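Local coordinates for protein esterase Rv0045c (Mycobacterium tuberculosis, PDB 6WYN) that hydrolyses carboxylic ester bonds as a monomeric serine esterase, favouring short, straight-chain alkyl esters, and is likely involved in ester and lipid metabolism, at residues T160-A165 with D264-L269; S129-S134 with F256-G261; V172-L177 with S270-L275; P182-R187 with S281-D286; V140-A145 with A168-G173. One frame throughout, in Å; residues are numbered along the deposited sequence.

How the interactions relate
Interactions 1, 3 and 5 form one continuous region. Helix 156-167 packs on helix 260-268 in interaction 1, helix 156-167 and Leu269, which follows helix 260-268, both pack on strand 174-178 of interaction 3, and the centres of interactions 1 and 3 lie 9 Å apart. Interaction 5 shares Val172 and Gly173 with interaction 3 and meets interaction 1 through Leu141 and Leu164. Interaction 2 continues helices 130-144 and 260-268 toward the substrate-selectivity residues: the side chain of Phe256 is about 5 Å from that of His188. Interaction 4 is nearest the probable catalytic residues, with the side chain of Phe283 about 3 Å from those of Asp179 and His310; its centre is 27 Å from that of interaction 5.

Interaction 1: T160-A165 with D264-L269; sequences TAIRLA and DDVDAL
Arg163 and Asp265 join the two helices by a salt bridge on the partly exposed side of the contact, NH2 of Arg163 standing 2.9 Å from OD1 of Asp265. The one hydrogen bond within the pair, a weak one, goes from the same nitrogen to OD2 of Asp265 at 3.1 Å, which leaves NH2 straddling both carboxylate oxygens. The oxygen OD1 lies at the guanidinium edge, and the two flat groups are only 16° apart. Arg163 starts out pointing away from the opposite helix, with CG trans to the main-chain nitrogen (chi1 -172°); the bend at chi2 then turns the rest of the chain back to the carboxylate.

Helix 156-167 follows Ser155, the probable nucleophile, in the alpha/beta hydrolase fold. The axes of the segments 160-165 and 264-268 cross at 53° and approach to 9.1 Å. Ala161, Ile162 and Ala165 of helix 156-167, and Leu269 just after helix 260-268, also touch strand 174-178. The apolar half of the interface faces that strand. CG2 of Ile162 does most of the touching there: it meets CG2 of Val266 at 3.9 Å and CD1 of Leu269 at 4.0 Å, the Ile162 and Leu269 side chains crossing at about a right angle. Leu269, the first residue to leave the helical conformation, inserts both methyl branches between helices. Its CD1 meets Ile162 and also nears Ala165, while CD2 presses on CB of Ala165 at 3.3 Å, tighter than ordinary van der Waals contact. CD2 also approaches the carbonyl oxygen of Ile162 at 3.6 Å.

Interaction 2: S129-S134 with F256-G261; sequences SPQLNS and FGDFAG
Gln131 and Asp258 meet with their side chains at about a right angle, the amide plane of the one turned 41° from the carboxylate plane of the other. The hydrogen bond modelled between them uses the backbone of Asp258: NE2 of Gln131 donates to O of Asp258 at 3.2 Å, with an N-H...O angle of 148°. The donor sits well above the carbonyl plane, off the lone pairs. NE2 also comes close to OD2 of Asp258, but the angle there is too poor for a bond. Gln131 reaches this position by a bend at chi2, which swings its amide across toward the loop. At the other end of the amide, OE1 lies 2.6 Å from O of Gly257; two acceptors so close make the orientation of the amide doubtful, and with it the bond from NE2.

Ser129 is the N-cap of helix 130-144, one of the helices of the alpha/beta hydrolase core, while segment 256-261 leads into helix 260-268 of the same core. OG of Ser129 accepts from N of Leu132 at 2.9 Å, and this capping bond is nearly straight at 169°. With OG held on the helix, CB of Ser129 faces the loop, 3.6 Å from O of Phe256 and 3.8 Å from CA of Gly257. CD of Pro130 rests against O of Gly257 at 3.7 Å, and the N of Gly257 is buried without a partner. Further along, Gly257 O stands over one face of the Phe259 ring, toward its rim. The Phe256 side chain extends to the neighbourhood of His188 and Gly91, residues involved in substrate selectivity.

Interaction 3: V172-L177 with S270-L275; sequences VGELVL and SAPITL
The carboxylate of Glu174 lies against the ring of Pro272, the two side chains crossing at about a right angle. OE2 of Glu174 is 3.6 Å from CB of Pro272, and OE1 is 3.9 Å from its CG. The charge itself is paired elsewhere, in a salt bridge with Arg300 on strand 299-305. On the same side of the proline ring, at its CD corner, O of Gly173 comes to 3.2 Å from CD.

Three peptide hydrogen bonds, each 2.9 Å between donor nitrogen and acceptor oxygen, join the strands: Leu175 N to Pro272 O, Thr274 N to Leu175 O, and Leu177 N to Thr274 O. Leu175, Ile273, Leu177 and Leu275 share one sheet face. There Leu175 and Ile273 lie side by side, with CD1 of Leu175 3.9 Å from CG1 of Ile273, while CD1 of Leu177 meets CG2 of Ile273 at 3.8 Å. Helix 156-167 packs on Leu175 and Leu177; Leu275 touches Val302 of strand 299-305. Val176 and Thr274 point to the other face.

The axes of segments 174-177 and 273-275 are 17° apart and run in the same direction, as neighbours in the central sheet of the alpha/beta hydrolase fold, where Asp179, a probable active-site residue, follows strand 174-178 directly.

Interaction 4: P182-R187 with S281-D286; sequences PSALQR and SGFVTD
The carbonyl oxygen of Phe283 is approached by a water and by two residues of helix 182-200. Water 1 is hydrogen-bonded to it at 2.8 Å and also to O of Ala184 at 2.9 Å, bridging loop and helix. CB of Ala184 lies 3.5 Å from the same Phe283 oxygen. NH1 of Arg187 stands at 3.3 Å from O of Phe283, which lies at the edge of the guanidinium, in its plane. A second bridge runs through water 2, which accepts from NH1 of Arg187 and is bonded to O of Gly282. Arg187 brings its guanidinium to this point through a bend at chi3, and finds its strong partner just beyond the contact, in a salt bridge with Asp288.

The aromatic ring of Phe283 leaves its backbone with CG opposite the main-chain nitrogen (chi1 -162°), and this carries it over to the helix. CD1 of the ring lies 3.9 Å from CB of Ala184. At the ring edge, in plane, CD1 of Leu185 meets CZ at 3.9 Å, whereas water 1 lies over the centre of one face. The ring also stacks with that of His310, and Leu185 touches Ser155, so these two side chains pack directly against members of the probable catalytic triad. An ST turn holds the start of the loop: OG of Ser281 accepts from N of Phe283 at 3.1 Å, and it is hydrogen-bonded to OD2 of Asp179 as well.

No direct hydrogen bond across the contact is clear, so loop and helix are joined mainly by apolar carbons and bridging waters, with the Arg187-Asp288 salt bridge just beyond.

Interaction 5: V140-A145 with A168-G173; sequences VLRELA and APDLVG
Arg142 reaches from the last turns of helix 130-144 across to Asp170. From CB the chain sets off with CG beside the backbone nitrogen, trans to the carbonyl carbon (chi1 -67°). CG is the first atom to meet the opposite segment, 4.0 Å from CD1 of Leu171. The bend at chi2 then turns the rest of the chain toward the loop 168-173, and the same leucine methyl lies over one guanidinium face, offset toward its rim. CZ is 3.4 Å from OD2 of Asp170.

At the tip, as modelled, NH1 and NH2 grip the carboxylate end-on, one nitrogen to each oxygen. NH2 of Arg142 donates to OD1 of Asp170 at 3.2 Å along an almost straight line, 176°, and NH1 is placed 2.5 Å from OD2. Both oxygens use their syn lone pairs, and the two planes are only 14° apart. Asp170 is poorly ordered, however, so both bonds and the choice of lone pairs call for caution. NH2 also passes CB of Ala168 at 3.5 Å.

Beneath the ion pair, CB of Leu141 meets CD2 of Leu171 at 4.1 Å; both leucines also touch strands of the central sheet. The contact thus ties a helix of the alpha/beta hydrolase core to the loop between helix 156-167 and strand 174-178. Since Arg142 and Asp170 are exposed, solvent probably weakens the charge attraction, and the leucine contacts supply the buried part of the join.

Interaction 1: T160-A165 with D264-L269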
# COMPACT_ATOMS: atom_id res chain seq x y z
N THR A 160 -7.55 1.94 5.28
CA THR A 160 -7.09 3.27 5.78
C THR A 160 -7.79 4.35 4.96
O THR A 160 -8.31 5.30 5.54
CB THR A 160 -5.56 3.38 5.81
OG1 THR A 160 -5.13 2.30 6.64
CG2 THR A 160 -5.08 4.69 6.37
N ALA A 161 -7.87 4.16 3.64
CA ALA A 161 -8.50 5.13 2.73
C ALA A 161 -9.98 5.26 3.06
O ALA A 161 -10.49 6.38 3.00
CB ALA A 161 -8.32 4.73 1.30
N ILE A 162 -10.66 4.16 3.33
CA ILE A 162 -12.09 4.22 3.69
C ILE A 162 -12.24 5.12 4.92
O ILE A 162 -13.07 6.01 4.88
CB ILE A 162 -12.66 2.82 3.94
CG1 ILE A 162 -12.82 2.07 2.62
CG2 ILE A 162 -13.99 2.94 4.69
CD1 ILE A 162 -13.08 0.60 2.77
N ARG A 163 -11.46 4.88 5.97
CA ARG A 163 -11.56 5.66 7.22
C ARG A 163 -11.26 7.14 6.93
O ARG A 163 -12.08 8.02 7.32
CB ARG A 163 -10.70 5.06 8.32
CG ARG A 163 -10.97 5.74 9.67
CD ARG A 163 -12.43 6.07 9.99
NE ARG A 163 -12.56 6.86 11.21
CZ ARG A 163 -13.70 7.33 11.72
NH1 ARG A 163 -13.67 8.05 12.83
NH2 ARG A 163 -14.86 7.10 11.12
N LEU A 164 -10.22 7.43 6.14
CA LEU A 164 -9.95 8.83 5.73
C LEU A 164 -11.17 9.44 5.04
O LEU A 164 -11.51 10.61 5.33
CB LEU A 164 -8.74 8.89 4.81
CG LEU A 164 -7.39 8.68 5.49
CD1 LEU A 164 -6.30 8.43 4.45
CD2 LEU A 164 -7.04 9.91 6.35
N ALA A 165 -11.77 8.74 4.08
CA ALA A 165 -12.90 9.29 3.29
C ALA A 165 -14.05 9.67 4.23
O ALA A 165 -14.81 10.59 3.92
CB ALA A 165 -13.37 8.27 2.28
N ASP A 264 -19.76 0.91 8.92
CA ASP A 264 -20.55 2.15 9.15
C ASP A 264 -19.96 3.28 8.33
O ASP A 264 -20.75 4.09 7.80
CB ASP A 264 -20.62 2.56 10.61
CG ASP A 264 -21.46 1.58 11.40
OD1 ASP A 264 -22.39 1.00 10.79
OD2 ASP A 264 -21.11 1.34 12.55
N ASP A 265 -18.62 3.35 8.27
CA ASP A 265 -17.92 4.37 7.44
C ASP A 265 -18.28 4.19 5.96
O ASP A 265 -18.57 5.19 5.35
CB ASP A 265 -16.41 4.33 7.63
CG ASP A 265 -15.97 4.82 8.99
OD1 ASP A 265 -16.80 5.49 9.68
OD2 ASP A 265 -14.82 4.51 9.36
N VAL A 266 -18.25 2.96 5.42
CA VAL A 266 -18.71 2.68 4.01
C VAL A 266 -20.16 3.15 3.82
O VAL A 266 -20.44 3.80 2.79
CB VAL A 266 -18.57 1.19 3.65
CG1 VAL A 266 -19.18 0.91 2.28
CG2 VAL A 266 -17.12 0.74 3.71
N ASP A 267 -21.05 2.88 4.78
CA ASP A 267 -22.47 3.31 4.68
C ASP A 267 -22.56 4.83 4.57
O ASP A 267 -23.40 5.30 3.78
CB ASP A 267 -23.33 2.85 5.86
CG ASP A 267 -23.56 1.36 5.93
OD1 ASP A 267 -23.34 0.72 4.92
OD2 ASP A 267 -23.89 0.85 7.01
N ALA A 268 -21.68 5.57 5.26
CA ALA A 268 -21.72 7.05 5.35
C ALA A 268 -20.93 7.74 4.22
O ALA A 268 -21.32 8.86 3.89
CB ALA A 268 -21.20 7.49 6.70
N LEU A 269 -19.83 7.18 3.71
CA LEU A 269 -18.95 7.84 2.68
C LEU A 269 -19.82 8.32 1.53
O LEU A 269 -20.60 7.47 1.08
CB LEU A 269 -18.01 6.82 2.00
CG LEU A 269 -17.02 6.15 2.91
CD1 LEU A 269 -16.14 5.21 2.14
CD2 LEU A 269 -16.23 7.22 3.63

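Interaction 2: S129-S134 with F256-G261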
# COMPACT_ATOMS: atom_id res chain seq x y z
N SER A 129 -3.92 -0.28 12.89
CA SER A 129 -5.35 -0.40 12.53
C SER A 129 -5.57 0.65 11.49
O SER A 129 -4.95 1.72 11.57
CB SER A 129 -6.36 -0.23 13.71
OG SER A 129 -6.60 1.17 13.99
N PRO A 130 -6.52 0.42 10.54
CA PRO A 130 -6.94 1.46 9.62
C PRO A 130 -7.36 2.73 10.34
O PRO A 130 -7.11 3.81 9.85
CB PRO A 130 -8.15 0.83 8.90
CG PRO A 130 -7.90 -0.66 8.98
CD PRO A 130 -7.20 -0.87 10.30
N GLN A 131 -8.10 2.60 11.45
CA GLN A 131 -8.62 3.75 12.22
C GLN A 131 -7.48 4.63 12.79
O GLN A 131 -7.62 5.88 12.73
CB GLN A 131 -9.51 3.22 13.35
CG GLN A 131 -10.84 2.65 12.86
CD GLN A 131 -11.04 1.24 12.29
OE1 GLN A 131 -10.13 0.39 12.07
NE2 GLN A 131 -12.33 0.98 12.04
N LEU A 132 -6.50 4.01 13.42
CA LEU A 132 -5.27 4.64 14.03
C LEU A 132 -4.43 5.27 12.87
O LEU A 132 -4.05 6.48 12.94
CB LEU A 132 -4.52 3.57 14.84
CG LEU A 132 -5.20 3.16 16.18
CD1 LEU A 132 -4.57 1.96 16.95
CD2 LEU A 132 -5.30 4.38 17.08
N ASN A 133 -4.25 4.53 11.78
CA ASN A 133 -3.48 4.97 10.58
C ASN A 133 -4.10 6.23 10.06
O ASN A 133 -3.37 7.22 9.85
CB ASN A 133 -3.45 3.97 9.44
CG ASN A 133 -2.70 2.75 9.80
OD1 ASN A 133 -1.98 2.75 10.80
ND2 ASN A 133 -2.89 1.70 9.03
N SER A 134 -5.43 6.23 9.91
CA SER A 134 -6.21 7.38 9.42
C SER A 134 -6.05 8.59 10.36
O SER A 134 -5.96 9.71 9.88
CB SER A 134 -7.64 6.97 9.28
OG SER A 134 -8.37 7.96 8.56
N PHE A 256 -4.44 -5.69 13.98
CA PHE A 256 -5.16 -4.80 13.02
C PHE A 256 -6.26 -4.07 13.80
O PHE A 256 -5.95 -3.62 14.92
CB PHE A 256 -5.73 -5.61 11.86
CG PHE A 256 -4.70 -6.25 10.96
CD1 PHE A 256 -4.23 -7.53 11.22
CD2 PHE A 256 -4.19 -5.57 9.86
CE1 PHE A 256 -3.28 -8.12 10.39
CE2 PHE A 256 -3.25 -6.16 9.04
CZ PHE A 256 -2.79 -7.43 9.31
N GLY A 257 -7.49 -3.93 13.26
CA GLY A 257 -8.51 -3.30 14.13
C GLY A 257 -9.87 -2.82 13.64
O GLY A 257 -9.81 -2.16 12.61
N ASP A 258 -10.99 -3.15 14.32
CA ASP A 258 -12.39 -2.64 14.08
C ASP A 258 -12.97 -2.79 12.67
O ASP A 258 -12.38 -2.23 11.72
CB ASP A 258 -12.57 -1.22 14.64
CG ASP A 258 -14.01 -0.73 14.62
OD1 ASP A 258 -14.91 -1.53 14.96
OD2 ASP A 258 -14.22 0.44 14.26
N PHE A 259 -14.17 -3.41 12.51
CA PHE A 259 -14.61 -3.58 11.12
C PHE A 259 -16.11 -3.24 10.98
O PHE A 259 -16.51 -2.66 9.96
CB PHE A 259 -14.18 -5.00 10.69
CG PHE A 259 -12.70 -5.23 10.48
CD1 PHE A 259 -12.10 -4.96 9.25
CD2 PHE A 259 -11.91 -5.80 11.45
CE1 PHE A 259 -10.74 -5.21 9.04
CE2 PHE A 259 -10.56 -6.08 11.23
CZ PHE A 259 -9.96 -5.76 10.04
N ALA A 260 -16.93 -3.53 12.00
CA ALA A 260 -18.33 -3.05 12.14
C ALA A 260 -18.32 -1.53 11.95
O ALA A 260 -19.11 -1.06 11.09
CB ALA A 260 -18.88 -3.44 13.51
N GLY A 261 -17.43 -0.82 12.70
CA GLY A 261 -17.24 0.63 12.54
C GLY A 261 -16.81 0.97 11.12
O GLY A 261 -17.19 2.00 10.57

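Interaction 3: V172-L177 with S270-L275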
# COMPACT_ATOMS: atom_id res chain seq x y z
N VAL A 172 -11.11 13.56 0.07
CA VAL A 172 -11.23 12.32 -0.77
C VAL A 172 -12.43 12.46 -1.71
O VAL A 172 -13.57 12.35 -1.21
CB VAL A 172 -11.43 11.07 0.11
CG1 VAL A 172 -11.50 9.80 -0.72
CG2 VAL A 172 -10.38 10.94 1.20
N GLY A 173 -12.19 12.66 -2.99
CA GLY A 173 -13.27 12.69 -4.00
C GLY A 173 -13.65 11.29 -4.43
O GLY A 173 -14.84 11.06 -4.71
N GLU A 174 -12.68 10.36 -4.46
CA GLU A 174 -12.81 9.06 -5.16
C GLU A 174 -11.84 8.04 -4.54
O GLU A 174 -10.70 8.44 -4.25
CB GLU A 174 -12.54 9.43 -6.61
CG GLU A 174 -12.69 8.33 -7.59
CD GLU A 174 -14.04 8.30 -8.29
OE1 GLU A 174 -14.68 9.37 -8.47
OE2 GLU A 174 -14.40 7.19 -8.67
N LEU A 175 -12.31 6.82 -4.26
CA LEU A 175 -11.48 5.73 -3.68
C LEU A 175 -11.26 4.65 -4.73
O LEU A 175 -12.23 4.20 -5.39
CB LEU A 175 -12.16 5.09 -2.48
CG LEU A 175 -12.28 5.95 -1.23
CD1 LEU A 175 -13.34 5.42 -0.29
CD2 LEU A 175 -10.95 6.03 -0.53
N VAL A 176 -10.04 4.15 -4.80
CA VAL A 176 -9.72 2.89 -5.52
C VAL A 176 -9.14 1.95 -4.49
O VAL A 176 -8.08 2.27 -3.91
CB VAL A 176 -8.78 3.13 -6.71
CG1 VAL A 176 -8.50 1.83 -7.42
CG2 VAL A 176 -9.33 4.18 -7.68
N LEU A 177 -9.84 0.84 -4.24
CA LEU A 177 -9.44 -0.23 -3.31
C LEU A 177 -8.72 -1.29 -4.12
O LEU A 177 -9.35 -1.85 -5.10
CB LEU A 177 -10.67 -0.83 -2.63
CG LEU A 177 -11.47 0.10 -1.72
CD1 LEU A 177 -12.61 -0.67 -1.09
CD2 LEU A 177 -10.61 0.69 -0.60
N SER A 270 -19.54 9.47 0.94
CA SER A 270 -20.09 9.79 -0.41
C SER A 270 -19.05 9.55 -1.53
O SER A 270 -19.44 9.49 -2.67
CB SER A 270 -20.64 11.19 -0.48
OG SER A 270 -19.62 12.08 -0.11
N ALA A 271 -17.77 9.40 -1.24
CA ALA A 271 -16.78 9.14 -2.32
C ALA A 271 -17.15 7.86 -3.08
O ALA A 271 -17.35 6.82 -2.46
CB ALA A 271 -15.42 9.02 -1.72
N PRO A 272 -17.26 7.87 -4.41
CA PRO A 272 -17.36 6.64 -5.19
C PRO A 272 -16.20 5.68 -4.93
O PRO A 272 -15.08 6.12 -4.69
CB PRO A 272 -17.33 7.13 -6.65
CG PRO A 272 -17.91 8.55 -6.54
CD PRO A 272 -17.29 9.07 -5.26
N ILE A 273 -16.50 4.40 -4.91
CA ILE A 273 -15.53 3.31 -4.68
C ILE A 273 -15.41 2.44 -5.92
O ILE A 273 -16.45 1.93 -6.40
CB ILE A 273 -15.96 2.46 -3.49
CG1 ILE A 273 -16.01 3.29 -2.20
CG2 ILE A 273 -15.02 1.26 -3.37
CD1 ILE A 273 -16.62 2.56 -1.03
N THR A 274 -14.17 2.25 -6.37
CA THR A 274 -13.81 1.27 -7.43
C THR A 274 -13.04 0.17 -6.74
O THR A 274 -12.16 0.48 -5.95
CB THR A 274 -13.01 1.92 -8.56
OG1 THR A 274 -13.86 2.93 -9.12
CG2 THR A 274 -12.59 0.93 -9.61
N LEU A 275 -13.29 -1.08 -7.07
CA LEU A 275 -12.48 -2.18 -6.51
C LEU A 275 -11.68 -2.75 -7.65
O LEU A 275 -12.23 -2.86 -8.77
CB LEU A 275 -13.41 -3.22 -5.88
CG LEU A 275 -12.81 -4.55 -5.43
CD1 LEU A 275 -11.84 -4.31 -4.27
CD2 LEU A 275 -13.91 -5.50 -5.00

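Interaction 4: P182-R187 with S281-D286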
# COMPACT_ATOMS: atom_id res chain seq x y z
N PRO A 182 -13.57 -4.48 3.88
CA PRO A 182 -13.50 -4.69 5.33
C PRO A 182 -13.60 -6.17 5.70
O PRO A 182 -12.75 -6.68 6.43
CB PRO A 182 -14.69 -3.90 5.82
CG PRO A 182 -14.75 -2.78 4.83
CD PRO A 182 -14.56 -3.47 3.49
N SER A 183 -14.58 -6.89 5.12
CA SER A 183 -14.78 -8.33 5.42
C SER A 183 -13.54 -9.14 5.05
O SER A 183 -13.16 -10.06 5.80
CB SER A 183 -16.03 -8.86 4.75
OG SER A 183 -17.16 -8.09 5.15
N ALA A 184 -12.92 -8.86 3.90
CA ALA A 184 -11.79 -9.67 3.40
C ALA A 184 -10.59 -9.53 4.34
O ALA A 184 -9.94 -10.55 4.68
CB ALA A 184 -11.46 -9.25 1.99
N LEU A 185 -10.26 -8.33 4.76
CA LEU A 185 -9.10 -8.18 5.67
C LEU A 185 -9.45 -8.76 7.05
O LEU A 185 -8.59 -9.34 7.66
CB LEU A 185 -8.67 -6.70 5.78
CG LEU A 185 -7.30 -6.48 6.44
CD1 LEU A 185 -6.26 -7.46 5.94
CD2 LEU A 185 -6.79 -5.06 6.19
N GLN A 186 -10.67 -8.60 7.54
CA GLN A 186 -11.12 -9.24 8.81
C GLN A 186 -10.84 -10.75 8.74
O GLN A 186 -10.26 -11.31 9.67
CB GLN A 186 -12.60 -8.96 9.06
CG GLN A 186 -13.09 -9.40 10.44
CD GLN A 186 -14.44 -8.80 10.73
OE1 GLN A 186 -15.35 -8.81 9.90
NE2 GLN A 186 -14.59 -8.25 11.91
N ARG A 187 -11.22 -11.41 7.65
CA ARG A 187 -10.99 -12.88 7.52
C ARG A 187 -9.47 -13.14 7.57
O ARG A 187 -9.02 -14.08 8.29
CB ARG A 187 -11.73 -13.37 6.25
CG ARG A 187 -11.38 -14.75 5.71
CD ARG A 187 -11.98 -15.07 4.31
NE ARG A 187 -13.27 -14.42 4.20
CZ ARG A 187 -13.61 -13.47 3.33
NH1 ARG A 187 -12.82 -13.10 2.33
NH2 ARG A 187 -14.81 -12.92 3.43
N SER A 281 -6.13 -14.03 -7.08
CA SER A 281 -6.20 -13.81 -5.63
C SER A 281 -7.56 -14.30 -5.13
O SER A 281 -8.56 -13.82 -5.61
CB SER A 281 -5.98 -12.36 -5.27
OG SER A 281 -6.20 -12.19 -3.89
N GLY A 282 -7.54 -15.17 -4.13
CA GLY A 282 -8.72 -15.60 -3.36
C GLY A 282 -9.06 -14.64 -2.24
O GLY A 282 -10.07 -14.85 -1.54
N PHE A 283 -8.30 -13.56 -2.08
CA PHE A 283 -8.43 -12.70 -0.89
C PHE A 283 -9.84 -12.14 -0.78
O PHE A 283 -10.44 -12.13 0.32
CB PHE A 283 -7.37 -11.61 -0.96
CG PHE A 283 -7.11 -10.94 0.36
CD1 PHE A 283 -7.83 -9.83 0.74
CD2 PHE A 283 -6.11 -11.41 1.20
CE1 PHE A 283 -7.58 -9.19 1.94
CE2 PHE A 283 -5.85 -10.78 2.41
CZ PHE A 283 -6.58 -9.66 2.76
N VAL A 284 -10.35 -11.63 -1.89
CA VAL A 284 -11.70 -11.03 -1.99
C VAL A 284 -12.59 -12.03 -2.74
O VAL A 284 -12.24 -12.37 -3.87
CB VAL A 284 -11.65 -9.68 -2.69
CG1 VAL A 284 -13.06 -9.07 -2.82
CG2 VAL A 284 -10.67 -8.74 -1.97
N THR A 285 -13.72 -12.42 -2.14
CA THR A 285 -14.72 -13.33 -2.73
C THR A 285 -15.77 -12.55 -3.51
O THR A 285 -15.95 -11.31 -3.29
CB THR A 285 -15.42 -14.15 -1.65
OG1 THR A 285 -16.21 -13.26 -0.86
CG2 THR A 285 -14.42 -14.90 -0.82
N ASP A 286 -16.53 -13.25 -4.34
CA ASP A 286 -17.71 -12.64 -5.03
C ASP A 286 -18.69 -12.09 -4.01
O ASP A 286 -19.25 -11.01 -4.23
CB ASP A 286 -18.40 -13.65 -5.95
CG ASP A 286 -17.55 -14.01 -7.18
OD1 ASP A 286 -16.60 -13.27 -7.51
OD2 ASP A 286 -17.81 -15.05 -7.77
O HOH W 1 -9.46 -12.79 2.90
O HOH W 2 -11.08 -15.15 1.15

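Interaction 5: V140-A145 with A168-G173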
# COMPACT_ATOMS: atom_id res chain seq x y z
N VAL A 140 -1.51 15.23 8.15
CA VAL A 140 -0.33 15.23 7.24
C VAL A 140 -0.81 15.39 5.79
O VAL A 140 -0.25 16.20 5.05
CB VAL A 140 0.48 13.96 7.45
CG1 VAL A 140 1.65 13.83 6.43
CG2 VAL A 140 1.01 13.91 8.89
N LEU A 141 -1.83 14.64 5.40
CA LEU A 141 -2.40 14.72 4.03
C LEU A 141 -3.00 16.10 3.80
O LEU A 141 -2.86 16.60 2.70
CB LEU A 141 -3.43 13.60 3.83
CG LEU A 141 -2.86 12.19 3.98
CD1 LEU A 141 -3.94 11.12 3.85
CD2 LEU A 141 -1.76 11.94 2.97
N ARG A 142 -3.65 16.70 4.80
CA ARG A 142 -4.15 18.09 4.69
C ARG A 142 -2.99 19.02 4.38
O ARG A 142 -3.19 19.94 3.63
CB ARG A 142 -4.75 18.63 5.98
CG ARG A 142 -6.04 17.96 6.42
CD ARG A 142 -7.01 18.89 7.16
NE ARG A 142 -8.21 18.09 7.29
CZ ARG A 142 -9.26 18.15 6.48
NH1 ARG A 142 -9.33 19.06 5.53
NH2 ARG A 142 -10.28 17.33 6.66
N GLU A 143 -1.82 18.79 4.97
CA GLU A 143 -0.61 19.63 4.74
C GLU A 143 -0.00 19.26 3.37
O GLU A 143 0.23 20.16 2.61
CB GLU A 143 0.38 19.44 5.90
CG GLU A 143 1.78 20.03 5.67
CD GLU A 143 2.90 19.73 6.70
OE1 GLU A 143 4.13 20.03 6.38
OE2 GLU A 143 2.59 19.20 7.82
N LEU A 144 0.29 17.99 3.10
CA LEU A 144 1.13 17.60 1.93
C LEU A 144 0.31 17.29 0.65
O LEU A 144 0.92 17.30 -0.45
CB LEU A 144 1.99 16.40 2.36
CG LEU A 144 3.01 16.69 3.46
CD1 LEU A 144 3.68 15.42 3.93
CD2 LEU A 144 4.06 17.68 2.96
N ALA A 145 -0.99 17.01 0.72
CA ALA A 145 -1.77 16.61 -0.48
C ALA A 145 -3.21 17.11 -0.36
O ALA A 145 -4.15 16.34 -0.52
CB ALA A 145 -1.73 15.11 -0.63
N ALA A 168 -12.55 12.62 6.82
CA ALA A 168 -12.10 13.80 6.06
C ALA A 168 -12.67 13.76 4.64
O ALA A 168 -11.92 13.68 3.67
CB ALA A 168 -10.59 13.88 6.05
N PRO A 169 -14.00 13.92 4.49
CA PRO A 169 -14.62 14.00 3.16
C PRO A 169 -13.98 15.04 2.21
O PRO A 169 -13.41 14.63 1.22
CB PRO A 169 -16.08 14.38 3.43
CG PRO A 169 -16.31 14.00 4.89
CD PRO A 169 -14.97 14.10 5.58
N ASP A 170 -14.06 16.33 2.56
CA ASP A 170 -13.58 17.49 1.74
C ASP A 170 -12.37 17.05 0.90
O ASP A 170 -12.36 17.39 -0.28
CB ASP A 170 -13.24 18.69 2.64
CG ASP A 170 -12.35 18.35 3.81
OD1 ASP A 170 -12.81 17.62 4.72
OD2 ASP A 170 -11.19 18.79 3.81
N LEU A 171 -11.42 16.33 1.50
CA LEU A 171 -10.22 15.74 0.85
C LEU A 171 -10.63 14.77 -0.29
O LEU A 171 -10.48 15.14 -1.48
CB LEU A 171 -9.42 14.98 1.92
CG LEU A 171 -7.92 15.27 2.00
CD1 LEU A 171 -7.60 16.11 3.23
CD2 LEU A 171 -7.08 13.99 1.99
N VAL A 172 -11.11 13.56 0.07
CA VAL A 172 -11.23 12.32 -0.77
C VAL A 172 -12.43 12.46 -1.71
O VAL A 172 -13.57 12.35 -1.21
CB VAL A 172 -11.43 11.07 0.11
CG1 VAL A 172 -11.50 9.80 -0.72
CG2 VAL A 172 -10.38 10.94 1.20
N GLY A 173 -12.19 12.66 -2.99
CA GLY A 173 -13.27 12.69 -4.00
C GLY A 173 -13.65 11.29 -4.43
O GLY A 173 -14.84 11.06 -4.71